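Local atomic coordinates of C381 turret protein (Sulfolobus turreted icosahedral virus, PDB entry 4IND), a protein that probably builds the turrets of an archaeal icosahedral virus, five copies of a triple jelly-roll chain packing together. Residues A[77-82]-A[147-152]; A[119-124]-A[167-172]; A[154-159]-A[256-261]; A[179-184]-A[225-230]. All coordinates share one frame; numbering follows the deposited sequence.

Contact 1 closes a loop from strand 78-88 to the end of strand 138-147, where the first jelly roll passes into the second. Contact 2 starts inside that loop, on strand 114-124, and ends on strand 168-172 of the second domain. Contacts 1 and 2 therefore cross along the chain, and both reach one bound phosphate. Contact 3 opens at R154 and spans most of the second domain, closing on strand 253-262. It also crosses contact 2. Contact 4 pairs 179-184 with 225-230 and is nested inside contact 3. Contacts 3 and 4 share a four-stranded sheet and a second phosphate. Contact 2 joins this domain to the first.

Contact 1. Residues A[77-82]-A[147-152]; sequences EGLYLI and RVFEKG. With 2HP (dihydrogenphosphate ion), chain U.
A phosphate pocket lies at the junction of the first two jelly rolls, where strand 78-88 meets the linker after strand 138-147. L79 and R147 grip one phosphate oxygen, O2. L79 N donates to it at 2.7 Å, nearly straight at 168°. R147 adds two bonds through NE and NH2, with NH2 to O2 at 2.9 Å, and the oxygen sits at the guanidinium edge. Over one guanidinium face stands E77 O, 3.2 Å from R147 CZ. R147 is bent at chi3 (57°), which turns the head toward the phosphate while CG stays over a face of the Y80 ring. This CH-pi contact places R147 CG 3.9 Å from the ring centroid. Y80 OH bonds to Q76 O.

The backbone bond from V148 N to L79 O is 3.2 Å long. L79 CD2 then reaches V148 CG2 and the edge of the F149 ring, with F149 CE2 at 3.6 Å. L81 CB and V148 CG1 are tight at 3.3 Å. Another subunit closes on this site, with its N153 ND2 bonded to E77 O. The site is a phosphate pocket at the end of an antiparallel strand pair, where Y80 and R147 form a non-hydrogen-bonded pair.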
# COMPACT_ATOMS: atom_id res chain seq x y z
N GLU A 77 4.49 17.60 10.89
CA GLU A 77 3.85 18.20 9.73
C GLU A 77 2.67 17.35 9.23
O GLU A 77 2.65 16.14 9.39
CB GLU A 77 4.87 18.49 8.62
CG GLU A 77 5.79 19.67 8.97
CD GLU A 77 6.57 20.22 7.78
OE1 GLU A 77 6.88 19.43 6.86
OE2 GLU A 77 6.89 21.44 7.77
N GLY A 78 1.68 18.01 8.64
CA GLY A 78 0.56 17.27 8.06
C GLY A 78 -0.70 18.07 8.20
O GLY A 78 -0.66 19.23 8.59
N LEU A 79 -1.83 17.46 7.83
CA LEU A 79 -3.13 18.12 7.86
C LEU A 79 -3.90 17.62 9.07
O LEU A 79 -4.13 16.43 9.20
CB LEU A 79 -3.91 17.81 6.58
CG LEU A 79 -5.34 18.39 6.59
CD1 LEU A 79 -5.29 19.92 6.69
CD2 LEU A 79 -6.10 17.94 5.36
N TYR A 80 -4.27 18.53 9.96
CA TYR A 80 -4.92 18.16 11.21
C TYR A 80 -6.38 18.51 11.21
O TYR A 80 -6.77 19.57 10.73
CB TYR A 80 -4.28 18.91 12.40
CG TYR A 80 -2.91 18.36 12.75
CD1 TYR A 80 -2.74 17.37 13.71
CD2 TYR A 80 -1.77 18.85 12.12
CE1 TYR A 80 -1.50 16.86 14.01
CE2 TYR A 80 -0.53 18.34 12.41
CZ TYR A 80 -0.39 17.36 13.36
OH TYR A 80 0.86 16.85 13.67
N LEU A 81 -7.17 17.61 11.77
CA LEU A 81 -8.53 17.90 12.15
C LEU A 81 -8.47 18.21 13.63
O LEU A 81 -7.96 17.40 14.43
CB LEU A 81 -9.44 16.68 11.94
CG LEU A 81 -10.83 16.90 12.55
CD1 LEU A 81 -11.66 17.74 11.59
CD2 LEU A 81 -11.53 15.58 12.92
N ILE A 82 -8.98 19.38 14.00
CA ILE A 82 -9.02 19.78 15.40
C ILE A 82 -10.45 19.64 15.89
O ILE A 82 -11.40 20.07 15.21
CB ILE A 82 -8.54 21.22 15.54
CG1 ILE A 82 -7.02 21.27 15.35
CG2 ILE A 82 -8.94 21.80 16.90
CD1 ILE A 82 -6.47 22.65 15.24
N ARG A 147 -4.18 13.85 12.80
CA ARG A 147 -3.94 13.91 11.37
C ARG A 147 -5.03 13.09 10.65
O ARG A 147 -5.31 11.96 11.03
CB ARG A 147 -2.54 13.37 11.06
CG ARG A 147 -1.42 14.26 11.65
CD ARG A 147 -0.04 13.81 11.19
NE ARG A 147 0.01 13.79 9.74
CZ ARG A 147 1.04 13.34 9.03
NH1 ARG A 147 2.10 12.86 9.66
NH2 ARG A 147 0.98 13.36 7.71
N VAL A 148 -5.64 13.67 9.64
CA VAL A 148 -6.67 12.95 8.87
C VAL A 148 -6.02 12.27 7.66
O VAL A 148 -4.93 12.62 7.27
CB VAL A 148 -7.77 13.91 8.41
CG1 VAL A 148 -8.44 14.54 9.60
CG2 VAL A 148 -7.20 15.00 7.52
N PHE A 149 -6.68 11.29 7.06
CA PHE A 149 -6.06 10.61 5.93
C PHE A 149 -4.95 9.72 6.45
O PHE A 149 -4.10 9.25 5.70
CB PHE A 149 -5.54 11.63 4.91
CG PHE A 149 -6.60 12.58 4.42
CD1 PHE A 149 -7.83 12.09 3.97
CD2 PHE A 149 -6.41 13.95 4.46
CE1 PHE A 149 -8.84 12.96 3.56
CE2 PHE A 149 -7.40 14.83 4.03
CZ PHE A 149 -8.62 14.32 3.58
N GLU A 150 -4.94 9.51 7.77
CA GLU A 150 -4.17 8.43 8.37
C GLU A 150 -5.19 7.35 8.68
O GLU A 150 -6.28 7.64 9.16
CB GLU A 150 -3.55 8.87 9.70
CG GLU A 150 -2.78 10.17 9.65
CD GLU A 150 -1.37 9.99 9.14
OE1 GLU A 150 -1.19 9.95 7.90
OE2 GLU A 150 -0.44 9.89 9.98
N LYS A 151 -4.86 6.11 8.38
CA LYS A 151 -5.68 5.01 8.85
C LYS A 151 -7.07 5.12 8.24
O LYS A 151 -8.06 4.64 8.81
CB LYS A 151 -5.75 5.05 10.38
CG LYS A 151 -4.38 4.87 11.04
CD LYS A 151 -4.42 5.22 12.53
CE LYS A 151 -3.29 4.52 13.29
NZ LYS A 151 -1.93 4.85 12.77
N GLY A 152 -7.14 5.76 7.08
CA GLY A 152 -8.35 5.79 6.29
C GLY A 152 -9.40 6.73 6.84
O GLY A 152 -10.57 6.60 6.50
P 2HP U . -2.55 13.99 6.78
O1 2HP U . -2.57 14.27 5.30
O2 2HP U . -1.41 14.85 7.22
O3 2HP U . -2.27 12.47 6.99
O4 2HP U . -3.84 14.46 7.53

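Contact 2. Residues A[119-124]-A[167-172]; sequences YDIFTK and GYISFR. With 2HP (dihydrogenphosphate ion), chain U.
I121 and T123 carry the first strand's side of this contact, which brings together two strands from different domains. The axes of the two strand segments come within 6.7 Å, and their directions differ by 45°. At D120, OD1 accepts the N-H of I121 at 2.8 Å, meeting it on the anti side of the carboxylate.

I121 points toward the second strand and touches it with two branches. CD1 meets I169 CG2 at 4.0 Å, the side chains crossing at about a right angle. CG2 lies 4.2 Å from F171 CB. At T123, OG1 is 3.8 Å from F171 CA. Chi1 of -59° puts T123 OG1 beside the backbone N and leaves CG2 anti to it; CG2 comes 3.9 Å from R172 CB.

R172 then bends at chi3 and sends NH2 to phosphate O1, a bond of 3.2 Å made near the guanidinium plane. Its NH1 pairs with E125 and with N153 of a neighbouring subunit. R172 N has no partner in the model.

Around the pair, strand 78-88 flanks 119-124 with L79 against I121 and T123. Strand 238-243 flanks 168-172 with F241 against I169, and I157 of strand 155-163 packs on I121.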
# COMPACT_ATOMS: atom_id res chain seq x y z
N TYR A 119 -15.25 22.02 15.25
CA TYR A 119 -14.33 21.34 14.34
C TYR A 119 -13.47 22.39 13.67
O TYR A 119 -13.97 23.46 13.30
CB TYR A 119 -15.09 20.56 13.25
CG TYR A 119 -15.97 19.48 13.80
CD1 TYR A 119 -15.56 18.15 13.82
CD2 TYR A 119 -17.22 19.79 14.31
CE1 TYR A 119 -16.39 17.15 14.33
CE2 TYR A 119 -18.04 18.81 14.81
CZ TYR A 119 -17.62 17.49 14.83
OH TYR A 119 -18.48 16.54 15.36
N ASP A 120 -12.20 22.09 13.48
CA ASP A 120 -11.33 23.02 12.78
C ASP A 120 -10.31 22.27 11.96
O ASP A 120 -10.12 21.05 12.12
CB ASP A 120 -10.63 23.94 13.79
CG ASP A 120 -10.41 25.34 13.24
OD1 ASP A 120 -10.33 25.48 12.00
OD2 ASP A 120 -10.32 26.31 14.04
N ILE A 121 -9.67 22.98 11.05
CA ILE A 121 -8.72 22.33 10.15
C ILE A 121 -7.43 23.14 10.19
O ILE A 121 -7.46 24.38 10.18
CB ILE A 121 -9.27 22.27 8.73
CG1 ILE A 121 -10.54 21.41 8.71
CG2 ILE A 121 -8.20 21.71 7.78
CD1 ILE A 121 -11.32 21.49 7.41
N PHE A 122 -6.30 22.44 10.27
CA PHE A 122 -5.02 23.13 10.44
C PHE A 122 -3.95 22.41 9.66
O PHE A 122 -3.66 21.25 9.93
CB PHE A 122 -4.66 23.21 11.92
CG PHE A 122 -3.28 23.80 12.21
CD1 PHE A 122 -2.89 25.01 11.67
CD2 PHE A 122 -2.42 23.15 13.06
CE1 PHE A 122 -1.63 25.56 11.95
CE2 PHE A 122 -1.15 23.68 13.36
CZ PHE A 122 -0.76 24.89 12.80
N THR A 123 -3.35 23.10 8.69
CA THR A 123 -2.24 22.51 7.94
C THR A 123 -0.94 22.91 8.60
O THR A 123 -0.57 24.07 8.56
CB THR A 123 -2.23 23.00 6.48
OG1 THR A 123 -3.47 22.63 5.87
CG2 THR A 123 -1.07 22.34 5.71
N LYS A 124 -0.24 21.95 9.19
CA LYS A 124 1.09 22.23 9.71
C LYS A 124 2.13 22.07 8.61
O LYS A 124 2.67 20.99 8.37
CB LYS A 124 1.42 21.36 10.94
CG LYS A 124 2.76 21.71 11.58
CD LYS A 124 2.65 23.11 12.21
CE LYS A 124 4.02 23.70 12.55
NZ LYS A 124 3.87 25.09 13.08
N GLY A 167 -15.82 33.70 2.93
CA GLY A 167 -15.18 32.73 3.79
C GLY A 167 -14.26 31.83 2.97
O GLY A 167 -14.44 31.68 1.75
N TYR A 168 -13.29 31.24 3.64
CA TYR A 168 -12.33 30.36 2.98
C TYR A 168 -12.06 29.17 3.86
O TYR A 168 -12.07 29.28 5.08
CB TYR A 168 -10.99 31.10 2.78
CG TYR A 168 -11.07 32.31 1.89
CD1 TYR A 168 -11.08 32.19 0.52
CD2 TYR A 168 -11.14 33.59 2.44
CE1 TYR A 168 -11.16 33.30 -0.29
CE2 TYR A 168 -11.21 34.70 1.64
CZ TYR A 168 -11.22 34.55 0.27
OH TYR A 168 -11.29 35.66 -0.53
N ILE A 169 -11.80 28.03 3.22
CA ILE A 169 -11.24 26.89 3.93
C ILE A 169 -10.11 26.38 3.04
O ILE A 169 -10.29 26.21 1.85
CB ILE A 169 -12.28 25.79 4.14
CG1 ILE A 169 -13.51 26.35 4.86
CG2 ILE A 169 -11.68 24.62 4.93
CD1 ILE A 169 -14.62 25.34 5.10
N SER A 170 -8.92 26.19 3.60
CA SER A 170 -7.83 25.60 2.83
C SER A 170 -7.35 24.33 3.50
O SER A 170 -7.45 24.20 4.72
CB SER A 170 -6.65 26.57 2.73
OG SER A 170 -7.01 27.74 2.03
N PHE A 171 -6.80 23.40 2.72
CA PHE A 171 -6.19 22.20 3.29
C PHE A 171 -5.21 21.60 2.29
O PHE A 171 -5.30 21.88 1.10
CB PHE A 171 -7.26 21.20 3.74
CG PHE A 171 -8.42 21.06 2.79
CD1 PHE A 171 -8.36 20.17 1.73
CD2 PHE A 171 -9.57 21.80 2.97
CE1 PHE A 171 -9.43 20.03 0.85
CE2 PHE A 171 -10.64 21.67 2.09
CZ PHE A 171 -10.58 20.79 1.03
N ARG A 172 -4.27 20.81 2.78
CA ARG A 172 -3.29 20.15 1.91
C ARG A 172 -3.74 18.72 1.70
O ARG A 172 -4.09 18.03 2.65
CB ARG A 172 -1.90 20.13 2.57
CG ARG A 172 -0.85 19.44 1.72
CD ARG A 172 0.28 18.78 2.51
NE ARG A 172 -0.17 17.60 3.24
CZ ARG A 172 0.64 16.88 4.02
NH1 ARG A 172 1.91 17.24 4.18
NH2 ARG A 172 0.19 15.81 4.67
P 2HP U . -2.55 13.99 6.78
O1 2HP U . -2.57 14.27 5.30
O2 2HP U . -1.41 14.85 7.22
O3 2HP U . -2.27 12.47 6.99
O4 2HP U . -3.84 14.46 7.53

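Contact 3. Residues A[154-159]-A[256-261]; sequences RINIPK and GLEVEE. With 2HP (dihydrogenphosphate ion), chain Y.
R154 NH1 is the polar centre of this contact. It donates to E260 OE1 at 2.8 Å; the oxygen lies in the guanidinium plane and is met nearly along its C-O axis. It also donates to phosphate O2 at 2.8 Å, almost straight at 172°. A looser salt bridge runs from R154 NH1 to E258 OE2 at 3.5 Å. R154 and E260 lie side by side and point the same way. The guanidinium and carboxylate planes are 31° apart. The phosphate is also close to E258, with OE1 2.7 Å from phosphate O4. E258 OE2 and E260 OE2 are 2.8 Å apart. K181 NZ and E237 N of a neighbouring subunit also bond the phosphate. R154 NE and NH2 pair with E125 and D238 of that subunit.

Beyond this polar group, 155-158 runs antiparallel to 256-261. I155 and V259 form one hydrogen-bonded pair and I157 and L257 another, with I157 N to L257 O at 2.8 Å. N156 and E258 form the non-hydrogen-bonded pair between them. I155, I157, L257 and V259 share the face away from the phosphate. I155 CB meets V259 CB at 4.0 Å, and I155 CG2 touches L257 CD2 more loosely.

The acids and the phosphate are crowded on one side. Such close oxygen pairs suggest that protons are shared among these acid groups, and R154 and K181 would probably balance part of the remaining charge where two subunits meet.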
# COMPACT_ATOMS: atom_id res chain seq x y z
N ARG A 154 -11.28 10.49 7.31
CA ARG A 154 -11.65 11.56 6.41
C ARG A 154 -12.00 12.76 7.24
O ARG A 154 -12.21 12.66 8.45
CB ARG A 154 -12.90 11.16 5.61
CG ARG A 154 -14.05 10.70 6.51
CD ARG A 154 -15.35 10.50 5.71
NE ARG A 154 -16.40 9.93 6.55
CZ ARG A 154 -17.60 9.56 6.09
NH1 ARG A 154 -17.87 9.70 4.81
NH2 ARG A 154 -18.51 9.06 6.90
N ILE A 155 -12.05 13.91 6.59
CA ILE A 155 -12.65 15.09 7.21
C ILE A 155 -14.15 14.90 7.09
O ILE A 155 -14.67 14.63 6.01
CB ILE A 155 -12.24 16.36 6.46
CG1 ILE A 155 -10.73 16.62 6.64
CG2 ILE A 155 -13.03 17.58 6.95
CD1 ILE A 155 -10.23 17.77 5.78
N ASN A 156 -14.86 14.99 8.22
CA ASN A 156 -16.32 14.87 8.22
C ASN A 156 -16.92 15.86 9.24
O ASN A 156 -17.19 15.52 10.37
CB ASN A 156 -16.74 13.44 8.52
CG ASN A 156 -18.25 13.23 8.36
OD1 ASN A 156 -18.96 14.14 7.95
ND2 ASN A 156 -18.73 12.03 8.68
N ILE A 157 -17.09 17.10 8.81
CA ILE A 157 -17.69 18.15 9.65
C ILE A 157 -19.18 18.26 9.34
O ILE A 157 -19.54 18.38 8.17
CB ILE A 157 -17.04 19.49 9.37
CG1 ILE A 157 -15.54 19.42 9.71
CG2 ILE A 157 -17.71 20.62 10.18
CD1 ILE A 157 -14.77 20.65 9.23
N PRO A 158 -20.04 18.20 10.38
CA PRO A 158 -21.50 18.24 10.16
C PRO A 158 -21.96 19.60 9.65
O PRO A 158 -21.14 20.52 9.56
CB PRO A 158 -22.07 17.92 11.54
CG PRO A 158 -20.99 18.27 12.51
CD PRO A 158 -19.69 18.00 11.79
N LYS A 159 -23.24 19.71 9.30
CA LYS A 159 -23.75 20.91 8.66
C LYS A 159 -23.93 22.00 9.72
O LYS A 159 -25.02 22.22 10.22
CB LYS A 159 -25.05 20.62 7.91
CG LYS A 159 -25.58 21.80 7.10
CD LYS A 159 -27.04 21.57 6.67
CE LYS A 159 -27.16 20.45 5.66
NZ LYS A 159 -28.54 20.34 5.10
N GLY A 256 -21.83 21.70 5.67
CA GLY A 256 -20.91 20.78 6.27
C GLY A 256 -19.77 20.56 5.29
O GLY A 256 -19.79 21.12 4.19
N LEU A 257 -18.77 19.78 5.69
CA LEU A 257 -17.64 19.53 4.81
C LEU A 257 -17.12 18.14 5.04
O LEU A 257 -16.75 17.76 6.15
CB LEU A 257 -16.51 20.53 5.08
CG LEU A 257 -15.22 20.26 4.30
CD1 LEU A 257 -15.46 20.47 2.82
CD2 LEU A 257 -14.08 21.18 4.80
N GLU A 258 -17.06 17.38 3.96
CA GLU A 258 -16.57 16.01 4.00
C GLU A 258 -15.52 15.93 2.89
O GLU A 258 -15.79 16.25 1.73
CB GLU A 258 -17.79 15.09 3.78
CG GLU A 258 -17.56 13.58 3.77
CD GLU A 258 -18.89 12.83 3.59
OE1 GLU A 258 -19.77 13.00 4.47
OE2 GLU A 258 -19.06 12.10 2.58
N VAL A 259 -14.30 15.55 3.26
CA VAL A 259 -13.23 15.34 2.29
C VAL A 259 -12.67 13.95 2.51
O VAL A 259 -12.23 13.64 3.61
CB VAL A 259 -12.08 16.36 2.50
CG1 VAL A 259 -11.04 16.22 1.39
CG2 VAL A 259 -12.64 17.77 2.56
N GLU A 260 -12.69 13.12 1.48
CA GLU A 260 -12.37 11.71 1.64
C GLU A 260 -11.71 11.16 0.39
O GLU A 260 -12.07 11.55 -0.73
CB GLU A 260 -13.65 10.92 1.95
CG GLU A 260 -14.72 11.15 0.91
CD GLU A 260 -16.13 11.07 1.47
OE1 GLU A 260 -16.32 10.55 2.59
OE2 GLU A 260 -17.06 11.53 0.77
N GLU A 261 -10.75 10.26 0.57
CA GLU A 261 -10.08 9.64 -0.56
C GLU A 261 -11.00 8.60 -1.21
O GLU A 261 -11.71 7.87 -0.51
CB GLU A 261 -8.77 8.98 -0.12
CG GLU A 261 -7.83 8.66 -1.27
CD GLU A 261 -6.52 8.02 -0.81
OE1 GLU A 261 -6.25 7.98 0.41
OE2 GLU A 261 -5.76 7.57 -1.69
P 2HP Y . -21.67 9.47 3.83
O1 2HP Y . -22.51 8.94 2.64
O2 2HP Y . -20.38 8.72 3.95
O3 2HP Y . -22.33 9.17 5.13
O4 2HP Y . -21.42 10.99 3.64

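Contact 4. Residues A[179-184]-A[225-230]; sequences AIKMPY and TFLVYL. With 2HP (dihydrogenphosphate ion), chain Y.
Strands 179-184 and 225-230 run antiparallel, their directions 172° apart, with backbone bonds pairing I180 with V228 and M182 with F226. M182 N to F226 O is the shortest of these, at 2.7 Å. K181 and T225 meet on one face, where K181 CG is tight against T225 CG2 at 3.4 Å. K181 starts extended, with CG anti to its own N, and turns at chi3 (-63°). This brings NZ to phosphate O4 at 3.1 Å. NZ also bonds to D235 O of a neighbouring subunit, whose Y236 ring makes a cation-pi contact with K181. A179 CB packs 3.7 Å from Y229 CE1 on this same face. Y229 OH bonds to D235 of that subunit.

On the other face I180 CD1 reaches L230 CD1 at 3.7 Å. Y184 CE2 stands over the centre of the F226 ring. The two ring planes are 31° apart and their centroids 4.5 Å, an oblique pair.

Strand 221-232 is one of two edge strands of the four-stranded sheet. Strand 253-262 borders 176-187 on its other edge. The face with I180, M182, F226 and V228 packs on the opposing strands 194-203 and 208-213, with I202 against I180 and I213 against F226.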
# COMPACT_ATOMS: atom_id res chain seq x y z
N ALA A 179 -13.05 12.96 -2.95
CA ALA A 179 -14.39 13.53 -3.03
C ALA A 179 -14.47 14.66 -2.02
O ALA A 179 -14.00 14.52 -0.89
CB ALA A 179 -15.44 12.48 -2.74
N ILE A 180 -15.04 15.79 -2.43
CA ILE A 180 -15.35 16.85 -1.49
C ILE A 180 -16.86 17.03 -1.52
O ILE A 180 -17.42 17.39 -2.56
CB ILE A 180 -14.68 18.15 -1.89
CG1 ILE A 180 -13.16 17.98 -1.82
CG2 ILE A 180 -15.14 19.28 -0.97
CD1 ILE A 180 -12.40 19.16 -2.42
N LYS A 181 -17.51 16.71 -0.41
CA LYS A 181 -18.95 16.74 -0.32
C LYS A 181 -19.35 17.84 0.65
O LYS A 181 -18.81 17.94 1.77
CB LYS A 181 -19.50 15.38 0.13
CG LYS A 181 -21.02 15.28 0.10
CD LYS A 181 -21.53 13.99 0.75
CE LYS A 181 -21.04 12.75 0.00
NZ LYS A 181 -21.64 11.50 0.59
N MET A 182 -20.29 18.68 0.24
CA MET A 182 -20.76 19.73 1.12
C MET A 182 -22.29 19.80 1.15
O MET A 182 -22.91 20.43 0.29
CB MET A 182 -20.13 21.07 0.71
CG MET A 182 -18.62 21.01 0.69
SD MET A 182 -17.83 22.31 -0.27
CE MET A 182 -18.60 23.76 0.45
N PRO A 183 -22.89 19.13 2.14
CA PRO A 183 -24.33 19.24 2.37
C PRO A 183 -24.56 20.67 2.79
O PRO A 183 -23.73 21.20 3.55
CB PRO A 183 -24.57 18.32 3.57
CG PRO A 183 -23.33 17.47 3.71
CD PRO A 183 -22.21 18.30 3.16
N TYR A 184 -25.62 21.31 2.31
CA TYR A 184 -25.89 22.69 2.67
C TYR A 184 -27.38 22.93 2.83
O TYR A 184 -28.18 22.15 2.34
CB TYR A 184 -25.35 23.64 1.59
CG TYR A 184 -26.00 23.45 0.24
CD1 TYR A 184 -27.24 24.01 -0.04
CD2 TYR A 184 -25.38 22.68 -0.75
CE1 TYR A 184 -27.85 23.83 -1.27
CE2 TYR A 184 -26.00 22.50 -1.99
CZ TYR A 184 -27.23 23.08 -2.23
OH TYR A 184 -27.85 22.91 -3.44
N THR A 225 -26.71 19.15 -1.74
CA THR A 225 -25.35 18.69 -1.51
C THR A 225 -24.49 18.98 -2.73
O THR A 225 -24.87 18.64 -3.85
CB THR A 225 -25.31 17.17 -1.23
OG1 THR A 225 -26.23 16.85 -0.17
CG2 THR A 225 -23.90 16.74 -0.83
N PHE A 226 -23.36 19.63 -2.51
CA PHE A 226 -22.35 19.73 -3.56
C PHE A 226 -21.44 18.52 -3.43
O PHE A 226 -21.08 18.12 -2.31
CB PHE A 226 -21.50 21.00 -3.39
CG PHE A 226 -22.28 22.28 -3.55
CD1 PHE A 226 -22.90 22.58 -4.75
CD2 PHE A 226 -22.37 23.18 -2.51
CE1 PHE A 226 -23.60 23.77 -4.90
CE2 PHE A 226 -23.06 24.38 -2.65
CZ PHE A 226 -23.67 24.67 -3.84
N LEU A 227 -21.09 17.91 -4.56
CA LEU A 227 -20.19 16.76 -4.55
C LEU A 227 -19.32 16.89 -5.78
O LEU A 227 -19.79 16.73 -6.91
CB LEU A 227 -20.99 15.45 -4.61
CG LEU A 227 -20.15 14.17 -4.73
CD1 LEU A 227 -19.06 14.14 -3.66
CD2 LEU A 227 -21.01 12.92 -4.64
N VAL A 228 -18.06 17.20 -5.56
CA VAL A 228 -17.09 17.30 -6.65
C VAL A 228 -15.86 16.46 -6.32
O VAL A 228 -15.73 15.97 -5.22
CB VAL A 228 -16.70 18.76 -6.93
CG1 VAL A 228 -17.93 19.56 -7.32
CG2 VAL A 228 -16.04 19.37 -5.70
N TYR A 229 -14.98 16.28 -7.30
CA TYR A 229 -13.84 15.40 -7.10
C TYR A 229 -12.59 16.08 -7.60
O TYR A 229 -12.62 16.77 -8.61
CB TYR A 229 -14.07 14.08 -7.86
CG TYR A 229 -15.35 13.35 -7.52
CD1 TYR A 229 -15.40 12.41 -6.50
CD2 TYR A 229 -16.51 13.58 -8.23
CE1 TYR A 229 -16.58 11.71 -6.21
CE2 TYR A 229 -17.69 12.91 -7.94
CZ TYR A 229 -17.71 11.98 -6.92
OH TYR A 229 -18.86 11.30 -6.61
N LEU A 230 -11.47 15.87 -6.92
CA LEU A 230 -10.18 16.41 -7.34
C LEU A 230 -9.22 15.28 -7.53
O LEU A 230 -9.05 14.46 -6.62
CB LEU A 230 -9.59 17.31 -6.24
CG LEU A 230 -10.28 18.60 -5.91
CD1 LEU A 230 -9.50 19.33 -4.79
CD2 LEU A 230 -10.31 19.43 -7.15
P 2HP Y . -21.67 9.47 3.83
O1 2HP Y . -22.51 8.94 2.64
O2 2HP Y . -20.38 8.72 3.95
O3 2HP Y . -22.33 9.17 5.13
O4 2HP Y . -21.42 10.99 3.64